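Local coordinates for beta-glucuronidase (Dictyoglomus thermophilum, PDB 6XXW), which probably hydrolyses beta-D-glucuronides, releasing glucuronic acid, as a glycoside hydrolase of family 2, at residues 470-475 with 506-511. Numbering follows the deposited sequence.
Sequences YSWYTD and FGADAI
Trp472 lies with one face of its indole against the backbone of Ala508 and Asp509. Ala508 CB touches Trp472 CE3 at 3.5 Å, on the six-membered ring. Asp509 N stands 3.5 Å above the indole plane, nearer the ring's margin than its middle. With CG anti to the backbone N (chi1 -174°), the indole reaches across to residues 508-509.

The polar link runs through water. Trp472 NE1 donates to the water at 2.9 Å, in the plane of the ring, and the water donates to Asp509 OD1 at 2.7 Å. OD1 of Asp509 also lies 3.2 Å from Trp472 CZ2, a close contact only. The carboxylate, turned 28° from the indole plane, salt-bridges Lys569 through OD1, and its OD2 accepts from Lys568 N. Phe522 meets the Trp472 ring edge-to-face, and Ile561 of the second subunit packs on it.

An alanine in place of Trp472 would probably leave the water without its indole donor, and the Ala508 methyl and Asp509 backbone without the ring they pack on.

Both segments lie in loops following successive parallel TIM-barrel strands, 463-467 and 501-505. No direct hydrogen bond joins them; they meet mainly through a buried aromatic face and one water shared with a salt-bridged carboxylate.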
# COMPACT_ATOMS: atom_id res chain seq x y z
N TYR A 470 1.82 -15.36 -22.12
CA TYR A 470 1.32 -14.47 -23.15
C TYR A 470 0.63 -13.27 -22.50
O TYR A 470 -0.15 -13.43 -21.56
CB TYR A 470 0.35 -15.21 -24.07
CG TYR A 470 0.96 -16.41 -24.80
CD1 TYR A 470 2.02 -16.25 -25.68
CD2 TYR A 470 0.44 -17.69 -24.62
CE1 TYR A 470 2.56 -17.33 -26.35
CE2 TYR A 470 0.97 -18.77 -25.29
CZ TYR A 470 2.03 -18.59 -26.16
OH TYR A 470 2.56 -19.66 -26.83
N SER A 471 0.90 -12.08 -23.03
CA SER A 471 0.42 -10.77 -22.57
C SER A 471 1.18 -10.26 -21.35
O SER A 471 0.95 -9.10 -20.93
CB SER A 471 -1.09 -10.74 -22.28
OG SER A 471 -1.36 -11.10 -20.93
N TRP A 472 2.10 -11.04 -20.77
CA TRP A 472 2.98 -10.56 -19.70
C TRP A 472 4.40 -10.36 -20.21
O TRP A 472 4.85 -9.21 -20.33
CB TRP A 472 2.96 -11.49 -18.48
CG TRP A 472 3.76 -10.85 -17.37
CD1 TRP A 472 5.06 -11.09 -17.03
CD2 TRP A 472 3.32 -9.78 -16.52
NE1 TRP A 472 5.46 -10.26 -16.01
CE2 TRP A 472 4.41 -9.43 -15.69
CE3 TRP A 472 2.11 -9.07 -16.39
CZ2 TRP A 472 4.33 -8.42 -14.72
CZ3 TRP A 472 2.02 -8.07 -15.42
CH2 TRP A 472 3.13 -7.76 -14.59
N TYR A 473 5.14 -11.43 -20.51
CA TYR A 473 6.51 -11.25 -20.98
C TYR A 473 6.56 -10.91 -22.47
O TYR A 473 7.54 -10.31 -22.93
CB TYR A 473 7.36 -12.50 -20.72
CG TYR A 473 7.74 -12.67 -19.26
CD1 TYR A 473 8.44 -11.68 -18.59
CD2 TYR A 473 7.38 -13.82 -18.56
CE1 TYR A 473 8.78 -11.83 -17.24
CE2 TYR A 473 7.72 -13.98 -17.23
CZ TYR A 473 8.42 -12.99 -16.57
OH TYR A 473 8.76 -13.15 -15.25
N THR A 474 5.54 -11.32 -23.23
CA THR A 474 5.38 -10.95 -24.63
C THR A 474 4.08 -10.18 -24.79
O THR A 474 3.12 -10.41 -24.04
CB THR A 474 5.40 -12.19 -25.54
OG1 THR A 474 4.45 -13.15 -25.07
CG2 THR A 474 6.79 -12.83 -25.54
N ASP A 475 4.04 -9.26 -25.75
CA ASP A 475 2.86 -8.40 -25.97
C ASP A 475 2.35 -7.84 -24.65
O ASP A 475 1.16 -7.88 -24.34
CB ASP A 475 1.76 -9.16 -26.71
CG ASP A 475 2.26 -9.78 -28.01
OD1 ASP A 475 2.56 -9.02 -28.95
OD2 ASP A 475 2.37 -11.01 -28.08
N PHE A 506 1.54 -19.94 -15.30
CA PHE A 506 1.02 -18.75 -15.97
C PHE A 506 0.61 -17.79 -14.87
O PHE A 506 0.21 -18.22 -13.79
CB PHE A 506 -0.16 -19.05 -16.92
CG PHE A 506 -1.38 -19.65 -16.25
CD1 PHE A 506 -1.35 -20.93 -15.71
CD2 PHE A 506 -2.58 -18.92 -16.20
CE1 PHE A 506 -2.47 -21.47 -15.12
CE2 PHE A 506 -3.71 -19.45 -15.61
CZ PHE A 506 -3.67 -20.73 -15.06
N GLY A 507 0.76 -16.51 -15.14
CA GLY A 507 0.45 -15.51 -14.13
C GLY A 507 1.08 -14.18 -14.46
O GLY A 507 1.75 -14.02 -15.48
N ALA A 508 0.85 -13.23 -13.55
CA ALA A 508 1.25 -11.84 -13.73
C ALA A 508 1.64 -11.28 -12.37
O ALA A 508 1.04 -11.64 -11.36
CB ALA A 508 0.10 -11.02 -14.33
N ASP A 509 2.66 -10.42 -12.33
CA ASP A 509 2.99 -9.73 -11.08
C ASP A 509 1.85 -8.80 -10.70
O ASP A 509 1.27 -8.13 -11.55
CB ASP A 509 4.28 -8.91 -11.21
CG ASP A 509 5.51 -9.77 -11.40
OD1 ASP A 509 5.72 -10.25 -12.54
OD2 ASP A 509 6.27 -9.93 -10.42
N ALA A 510 1.49 -8.79 -9.41
CA ALA A 510 0.46 -7.87 -8.91
C ALA A 510 0.90 -7.33 -7.55
O ALA A 510 1.14 -8.11 -6.62
CB ALA A 510 -0.91 -8.55 -8.79
N ILE A 511 1.05 -6.02 -7.45
CA ILE A 511 1.30 -5.40 -6.15
C ILE A 511 -0.03 -5.33 -5.41
O ILE A 511 -1.02 -4.82 -5.95
CB ILE A 511 1.91 -4.00 -6.30
CG1 ILE A 511 3.14 -4.01 -7.22
CG2 ILE A 511 2.25 -3.44 -4.92
CD1 ILE A 511 4.17 -5.02 -6.83
O HOH W 1 7.78 -9.95 -14.29